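Putative NAD(P)H-dependent FMN-containing oxidoreductase YwqN (Bacillus subtilis, PDB 1RLI) probably acts as an NAD(P)H-dependent oxidoreductase that uses FMN as its cofactor. Local coordinates at residues D[152-157]-D[172-177]; D[118-123]-D[148-153]. All coordinates share one frame; numbering follows the deposited sequence.

Contact 1: D[152-157]-D[172-177]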
ATOM      1  N   GLY D 152     -15.198   6.918  -1.677  1.00 17.14           N
ATOM      2  CA  GLY D 152     -15.405   5.520  -2.033  1.00 18.04           C
ATOM      3  C   GLY D 152     -14.810   5.213  -3.385  1.00 17.08           C
ATOM      4  O   GLY D 152     -14.419   6.134  -4.099  1.00 16.57           O
ATOM      5  N   TYR D 153     -14.724   3.929  -3.728  1.00 15.83           N
ATOM      6  CA  TYR D 153     -14.187   3.529  -5.028  1.00 15.31           C
ATOM      7  C   TYR D 153     -14.732   2.171  -5.392  1.00 16.05           C
ATOM      8  O   TYR D 153     -15.352   1.487  -4.574  1.00 15.20           O
ATOM      9  CB  TYR D 153     -12.656   3.430  -4.987  1.00 15.02           C
ATOM     10  CG  TYR D 153     -12.162   2.381  -4.014  1.00 16.58           C
ATOM     11  CD1 TYR D 153     -12.001   1.042  -4.400  1.00 19.73           C
ATOM     12  CD2 TYR D 153     -11.922   2.723  -2.679  1.00 18.87           C
ATOM     13  CE1 TYR D 153     -11.613   0.072  -3.458  1.00 23.42           C
ATOM     14  CE2 TYR D 153     -11.537   1.770  -1.748  1.00 23.78           C
ATOM     15  CZ  TYR D 153     -11.387   0.460  -2.138  1.00 20.10           C
ATOM     16  OH  TYR D 153     -11.001  -0.451  -1.169  1.00 29.24           O
ATOM     17  N   VAL D 154     -14.487   1.791  -6.637  1.00 14.54           N
ATOM     18  CA  VAL D 154     -14.856   0.491  -7.136  1.00 15.21           C
ATOM     19  C   VAL D 154     -13.702  -0.026  -8.004  1.00 16.12           C
ATOM     20  O   VAL D 154     -13.190   0.703  -8.859  1.00 16.24           O
ATOM     21  CB  VAL D 154     -16.152   0.547  -8.009  1.00 19.94           C
ATOM     22  CG1 VAL D 154     -16.457  -0.854  -8.555  1.00 21.43           C
ATOM     23  CG2 VAL D 154     -17.324   1.069  -7.181  1.00 21.65           C
ATOM     24  N   LEU D 155     -13.253  -1.261  -7.761  1.00 16.54           N
ATOM     25  CA  LEU D 155     -12.206  -1.866  -8.594  1.00 17.39           C
ATOM     26  C   LEU D 155     -12.943  -2.946  -9.370  1.00 18.55           C
ATOM     27  O   LEU D 155     -13.518  -3.860  -8.769  1.00 17.11           O
ATOM     28  CB  LEU D 155     -11.106  -2.502  -7.745  1.00 18.88           C
ATOM     29  CG  LEU D 155     -10.090  -1.528  -7.138  1.00 19.43           C
ATOM     30  CD1 LEU D 155      -9.258  -2.257  -6.077  1.00 18.99           C
ATOM     31  CD2 LEU D 155      -9.177  -0.987  -8.242  1.00 17.60           C
ATOM     32  N   GLY D 156     -12.944  -2.824 -10.693  1.00 17.60           N
ATOM     33  CA  GLY D 156     -13.663  -3.776 -11.525  1.00 21.18           C
ATOM     34  C   GLY D 156     -12.734  -4.560 -12.421  1.00 22.99           C
ATOM     35  O   GLY D 156     -11.654  -4.097 -12.761  1.00 21.02           O
ATOM     36  N   GLU D 157     -13.166  -5.746 -12.830  1.00 25.48           N
ATOM     37  CA  GLU D 157     -12.333  -6.593 -13.669  1.00 29.20           C
ATOM     38  C   GLU D 157     -12.811  -6.606 -15.118  1.00 30.53           C
ATOM     39  O   GLU D 157     -13.991  -6.823 -15.394  1.00 28.89           O
ATOM     40  CB  GLU D 157     -12.326  -8.008 -13.081  1.00 35.06           C
ATOM     41  CG  GLU D 157     -11.346  -8.963 -13.716  1.00 41.98           C
ATOM     42  CD  GLU D 157     -11.107 -10.176 -12.841  1.00 46.81           C
ATOM     43  OE1 GLU D 157     -12.102 -10.789 -12.393  1.00 49.68           O
ATOM     44  OE2 GLU D 157      -9.927 -10.513 -12.600  1.00 51.38           O
ATOM     45  N   SER D 172     -22.742  -3.862  -9.106  1.00 28.94           N
ATOM     46  CA  SER D 172     -23.572  -3.474  -7.965  1.00 29.71           C
ATOM     47  C   SER D 172     -22.826  -2.525  -7.047  1.00 26.69           C
ATOM     48  O   SER D 172     -23.434  -1.671  -6.398  1.00 26.98           O
ATOM     49  CB  SER D 172     -24.044  -4.704  -7.177  1.00 32.93           C
ATOM     50  OG  SER D 172     -22.956  -5.489  -6.774  1.00 37.50           O
ATOM     51  N   ALA D 173     -21.506  -2.668  -6.997  1.00 23.83           N
ATOM     52  CA  ALA D 173     -20.681  -1.787  -6.172  1.00 24.61           C
ATOM     53  C   ALA D 173     -20.751  -0.375  -6.766  1.00 23.36           C
ATOM     54  O   ALA D 173     -20.809   0.619  -6.037  1.00 26.84           O
ATOM     55  CB  ALA D 173     -19.248  -2.274  -6.170  1.00 23.37           C
ATOM     56  N   ALA D 174     -20.731  -0.289  -8.088  1.00 21.26           N
ATOM     57  CA  ALA D 174     -20.794   1.020  -8.751  1.00 22.87           C
ATOM     58  C   ALA D 174     -22.179   1.657  -8.544  1.00 24.29           C
ATOM     59  O   ALA D 174     -22.298   2.856  -8.309  1.00 23.37           O
ATOM     60  CB  ALA D 174     -20.475   0.863 -10.253  1.00 21.10           C
ATOM     61  N   SER D 175     -23.226   0.846  -8.612  1.00 25.79           N
ATOM     62  CA  SER D 175     -24.580   1.361  -8.409  1.00 28.72           C
ATOM     63  C   SER D 175     -24.744   1.910  -7.008  1.00 27.51           C
ATOM     64  O   SER D 175     -25.538   2.816  -6.776  1.00 28.59           O
ATOM     65  CB  SER D 175     -25.618   0.260  -8.620  1.00 32.09           C
ATOM     66  OG  SER D 175     -25.678  -0.103  -9.980  1.00 38.23           O
ATOM     67  N   ARG D 176     -23.999   1.350  -6.062  1.00 24.95           N
ATOM     68  CA  ARG D 176     -24.092   1.804  -4.687  1.00 27.52           C
ATOM     69  C   ARG D 176     -22.924   2.692  -4.309  1.00 27.09           C
ATOM     70  O   ARG D 176     -22.675   2.921  -3.131  1.00 29.62           O
ATOM     71  CB  ARG D 176     -24.163   0.584  -3.759  1.00 25.33           C
ATOM     72  CG  ARG D 176     -25.342  -0.332  -4.095  1.00 29.25           C
ATOM     73  CD  ARG D 176     -25.322  -1.614  -3.282  1.00 32.53           C
ATOM     74  NE  ARG D 176     -26.569  -2.366  -3.443  1.00 32.95           N
ATOM     75  CZ  ARG D 176     -26.964  -2.947  -4.571  1.00 37.00           C
ATOM     76  NH1 ARG D 176     -26.212  -2.881  -5.666  1.00 37.16           N
ATOM     77  NH2 ARG D 176     -28.128  -3.586  -4.607  1.00 38.66           N
ATOM     78  N   LEU D 177     -22.217   3.210  -5.306  1.00 26.46           N
ATOM     79  CA  LEU D 177     -21.039   4.030  -5.038  1.00 26.59           C
ATOM     80  C   LEU D 177     -21.271   5.294  -4.222  1.00 29.22           C
ATOM     81  O   LEU D 177     -20.598   5.525  -3.224  1.00 26.91           O
ATOM     82  CB  LEU D 177     -20.364   4.430  -6.345  1.00 25.35           C
ATOM     83  CG  LEU D 177     -19.006   5.120  -6.160  1.00 24.88           C
ATOM     84  CD1 LEU D 177     -18.031   4.199  -5.408  1.00 27.37           C
ATOM     85  CD2 LEU D 177     -18.458   5.481  -7.525  1.00 25.77           C
TER

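Contact 2: D[118-123]-D[148-153]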
ATOM      1  N   ALA D 118     -14.535  13.120  -3.479  1.00 19.13           N
ATOM      2  CA  ALA D 118     -13.985  12.360  -4.598  1.00 18.01           C
ATOM      3  C   ALA D 118     -14.261  10.870  -4.507  1.00 17.66           C
ATOM      4  O   ALA D 118     -14.260  10.309  -3.418  1.00 16.79           O
ATOM      5  CB  ALA D 118     -12.465  12.578  -4.665  1.00 18.11           C
ATOM      6  N   TYR D 119     -14.465  10.252  -5.673  1.00 16.19           N
ATOM      7  CA  TYR D 119     -14.702   8.811  -5.805  1.00 15.31           C
ATOM      8  C   TYR D 119     -13.844   8.340  -6.954  1.00 16.57           C
ATOM      9  O   TYR D 119     -13.507   9.129  -7.847  1.00 15.52           O
ATOM     10  CB  TYR D 119     -16.148   8.497  -6.179  1.00 16.07           C
ATOM     11  CG  TYR D 119     -17.136   8.805  -5.086  1.00 19.19           C
ATOM     12  CD1 TYR D 119     -17.592   7.799  -4.224  1.00 17.19           C
ATOM     13  CD2 TYR D 119     -17.628  10.103  -4.919  1.00 20.79           C
ATOM     14  CE1 TYR D 119     -18.529   8.086  -3.220  1.00 22.65           C
ATOM     15  CE2 TYR D 119     -18.565  10.397  -3.919  1.00 20.22           C
ATOM     16  CZ  TYR D 119     -19.010   9.383  -3.081  1.00 21.09           C
ATOM     17  OH  TYR D 119     -19.961   9.682  -2.118  1.00 23.26           O
ATOM     18  N   VAL D 120     -13.511   7.051  -6.955  1.00 15.25           N
ATOM     19  CA  VAL D 120     -12.695   6.481  -8.027  1.00 14.28           C
ATOM     20  C   VAL D 120     -13.316   5.190  -8.570  1.00 16.31           C
ATOM     21  O   VAL D 120     -13.789   4.359  -7.802  1.00 15.64           O
ATOM     22  CB  VAL D 120     -11.261   6.130  -7.523  1.00 14.50           C
ATOM     23  CG1 VAL D 120     -10.492   5.361  -8.607  1.00 16.32           C
ATOM     24  CG2 VAL D 120     -10.493   7.424  -7.140  1.00 13.55           C
ATOM     25  N   ILE D 121     -13.312   5.037  -9.890  1.00 15.85           N
ATOM     26  CA  ILE D 121     -13.783   3.806 -10.538  1.00 17.25           C
ATOM     27  C   ILE D 121     -12.591   3.401 -11.410  1.00 17.39           C
ATOM     28  O   ILE D 121     -12.174   4.175 -12.274  1.00 18.03           O
ATOM     29  CB  ILE D 121     -15.007   4.044 -11.458  1.00 18.37           C
ATOM     30  CG1 ILE D 121     -16.216   4.457 -10.611  1.00 18.20           C
ATOM     31  CG2 ILE D 121     -15.310   2.779 -12.245  1.00 20.33           C
ATOM     32  CD1 ILE D 121     -17.399   4.894 -11.430  1.00 20.76           C
ATOM     33  N   ALA D 122     -12.031   2.215 -11.174  1.00 15.24           N
ATOM     34  CA  ALA D 122     -10.879   1.747 -11.941  1.00 15.76           C
ATOM     35  C   ALA D 122     -11.107   0.311 -12.391  1.00 17.64           C
ATOM     36  O   ALA D 122     -11.536  -0.546 -11.609  1.00 17.64           O
ATOM     37  CB  ALA D 122      -9.598   1.840 -11.099  1.00 19.09           C
ATOM     38  N   VAL D 123     -10.818   0.056 -13.653  1.00 17.78           N
ATOM     39  CA  VAL D 123     -11.033  -1.270 -14.208  1.00 18.06           C
ATOM     40  C   VAL D 123      -9.747  -1.794 -14.796  1.00 20.49           C
ATOM     41  O   VAL D 123      -9.091  -1.091 -15.551  1.00 20.08           O
ATOM     42  CB  VAL D 123     -12.104  -1.226 -15.328  1.00 21.35           C
ATOM     43  CG1 VAL D 123     -12.348  -2.635 -15.867  1.00 21.18           C
ATOM     44  CG2 VAL D 123     -13.389  -0.625 -14.795  1.00 23.01           C
ATOM     45  N   MET D 148      -9.370  16.949  -0.306  1.00 19.16           N
ATOM     46  CA  MET D 148     -10.601  16.354  -0.801  1.00 19.93           C
ATOM     47  C   MET D 148     -10.920  15.057  -0.063  1.00 21.31           C
ATOM     48  O   MET D 148     -10.035  14.243   0.163  1.00 22.75           O
ATOM     49  CB  MET D 148     -10.436  16.060  -2.292  1.00 20.66           C
ATOM     50  CG  MET D 148     -10.040  17.302  -3.106  1.00 23.48           C
ATOM     51  SD  MET D 148      -9.387  16.907  -4.741  1.00 24.68           S
ATOM     52  CE  MET D 148     -10.897  16.138  -5.466  1.00 23.69           C
ATOM     53  N   SER D 149     -12.185  14.868   0.303  1.00 21.29           N
ATOM     54  CA  SER D 149     -12.587  13.652   0.990  1.00 20.49           C
ATOM     55  C   SER D 149     -12.742  12.508  -0.022  1.00 20.59           C
ATOM     56  O   SER D 149     -13.496  12.613  -0.978  1.00 20.72           O
ATOM     57  CB  SER D 149     -13.914  13.868   1.719  1.00 23.16           C
ATOM     58  OG  SER D 149     -13.776  14.892   2.686  1.00 29.30           O
ATOM     59  N   PHE D 150     -12.029  11.418   0.225  1.00 19.07           N
ATOM     60  CA  PHE D 150     -12.052  10.242  -0.646  1.00 19.69           C
ATOM     61  C   PHE D 150     -13.140   9.383  -0.062  1.00 17.90           C
ATOM     62  O   PHE D 150     -12.900   8.639   0.896  1.00 19.89           O
ATOM     63  CB  PHE D 150     -10.691   9.528  -0.574  1.00 19.63           C
ATOM     64  CG  PHE D 150     -10.485   8.478  -1.632  1.00 20.46           C
ATOM     65  CD1 PHE D 150     -11.440   8.242  -2.618  1.00 18.77           C
ATOM     66  CD2 PHE D 150      -9.315   7.730  -1.643  1.00 17.84           C
ATOM     67  CE1 PHE D 150     -11.216   7.247  -3.614  1.00 16.78           C
ATOM     68  CE2 PHE D 150      -9.082   6.758  -2.615  1.00 16.69           C
ATOM     69  CZ  PHE D 150     -10.028   6.513  -3.599  1.00 14.60           C
ATOM     70  N   LYS D 151     -14.333   9.500  -0.658  1.00 18.37           N
ATOM     71  CA  LYS D 151     -15.550   8.835  -0.197  1.00 19.15           C
ATOM     72  C   LYS D 151     -15.774   7.378  -0.576  1.00 21.99           C
ATOM     73  O   LYS D 151     -16.490   6.669   0.130  1.00 21.96           O
ATOM     74  CB  LYS D 151     -16.761   9.642  -0.651  1.00 21.85           C
ATOM     75  CG  LYS D 151     -16.810  11.064  -0.091  1.00 25.25           C
ATOM     76  CD  LYS D 151     -16.977  11.053   1.420  1.00 32.46           C
ATOM     77  CE  LYS D 151     -17.284  12.454   1.952  1.00 36.62           C
ATOM     78  NZ  LYS D 151     -17.342  12.502   3.441  1.00 39.60           N
ATOM     79  N   GLY D 152     -15.198   6.918  -1.677  1.00 17.14           N
ATOM     80  CA  GLY D 152     -15.405   5.520  -2.033  1.00 18.04           C
ATOM     81  C   GLY D 152     -14.810   5.213  -3.385  1.00 17.08           C
ATOM     82  O   GLY D 152     -14.419   6.134  -4.099  1.00 16.57           O
ATOM     83  N   TYR D 153     -14.724   3.929  -3.728  1.00 15.83           N
ATOM     84  CA  TYR D 153     -14.187   3.529  -5.028  1.00 15.31           C
ATOM     85  C   TYR D 153     -14.732   2.171  -5.392  1.00 16.05           C
ATOM     86  O   TYR D 153     -15.352   1.487  -4.574  1.00 15.20           O
ATOM     87  CB  TYR D 153     -12.656   3.430  -4.987  1.00 15.02           C
ATOM     88  CG  TYR D 153     -12.162   2.381  -4.014  1.00 16.58           C
ATOM     89  CD1 TYR D 153     -12.001   1.042  -4.400  1.00 19.73           C
ATOM     90  CD2 TYR D 153     -11.922   2.723  -2.679  1.00 18.87           C
ATOM     91  CE1 TYR D 153     -11.613   0.072  -3.458  1.00 23.42           C
ATOM     92  CE2 TYR D 153     -11.537   1.770  -1.748  1.00 23.78           C
ATOM     93  CZ  TYR D 153     -11.387   0.460  -2.138  1.00 20.10           C
ATOM     94  OH  TYR D 153     -11.001  -0.451  -1.169  1.00 29.24           O
TER

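Contact 1: D[152-157]-D[172-177]
Val154 meets Ala173, Ala174 and Leu177 and buries more area than any other residue of the contact between strand 152-157 and the end of helix 168-175. Its CB points toward the helix and splits into two methyls with different tasks. CG1, anti to the backbone N (chi1 178°), packs on the methyl of Ala173, CB to CG1 at 3.9 Å. CG2 reaches the helix backbone, lying 3.7 Å from Ala173 O and 3.8 Å from Ala174 N. The same methyl also meets Leu177 CD1 at 3.7 Å. Both helical residues facing it are alanines, and CG2 approaches the helix main chain itself.

Leu177 follows the helix, and its side chain crosses that of Val154 at a slant. CD1 extends over the main chain of the strand, 3.7 Å from Tyr153 N and 3.9 Å from Gly152 C, where Gly152 brings no side chain of its own. At the helix end Arg176, the first residue to leave helical geometry, bonds twice to Ser172 O: NH1 at 3.1 Å, with the oxygen in the guanidinium plane, and its backbone N from the opposite face of the carbonyl plane.

Leu177 also touches Tyr119 and Ile121, and Ala174 touches Leu22 of helix 18-27. The C-terminal helix thus covers the outermost strand of the chain's sheet, as in an alpha/beta sandwich of flavodoxin type.

Contact 2: D[118-123]-D[148-153]
Ala118 N and Ser149 O, hydrogen-bonded at 2.8 Å, open a parallel strand pair whose short axes lie 4.7 Å apart at 21°. Lys151 N returns the bond to Ala118 O at 2.9 Å, but Val120 N is bonded to Gly152 O, at 3.1 Å. Ala118 is paired with Phe150 and Val120 with Tyr153, so two steps on one strand match three on the other. This is the evidence for a beta bulge near Lys151, whose phi/psi of -81/-26° is far from extended.

At the bulge the bond from CA to CB of Lys151 points toward strand 118-123. Its CB sits over one face of the Tyr119 ring, 3.7 Å from the centroid and displaced toward the rim, a CH-pi contact; the chain beyond bends at chi2 and carries the amine off from the ring. Tyr119 CD1 passes over Gly152 N, where Gly152 has no side chain to obstruct the ring, and Tyr119 OH is hydrogen-bonded to Lys179 N.

Ala118, Val120, Phe150 and Tyr153 line the other face. Val120 CG2, set beside its own backbone N, meets CE1 (at 3.6 Å) and CZ of the Phe150 ring, obliquely to it. The edge of the phenyl ring lies by Ala118 O. Val120 CB and Tyr153 CB are 4.0 Å apart; beyond them Tyr153 OH bonds to Lys129 O of the second subunit. At the start of the pair, Met148 folds at chi3 to bring CE to Ala118 CB.

Helix 133-146 covers this face, with Phe143 edge-to-face on Phe150. Linking the two neighbouring parallel strands, it completes a beta-alpha-beta crossover of the flavodoxin-like fold.

How the contacts relate
Strand 149-157 serves both contacts, which share Gly152 and Tyr153 and have centres about 9 Å apart. Contact 2 joins its first half to strand 117-124; contact 1 sets the end of helix 168-175 and Leu177 against its middle, Gly152 to Val154. The pairing continues into contact 1 through probable bonds from Val154 N to Val120 O (2.9 Å) and Gly156 N to Ala122 O (2.8 Å). Leu177 O also packs 3.3 Å from Tyr119 CE1, joining contact 1 to the Tyr119 face of contact 2. Bound platinum ions are distant, about 10 Å from the Tyr119 side chain and 13 Å from that of Val154. Both contacts touch the second subunit; no FMN is bound in this structure.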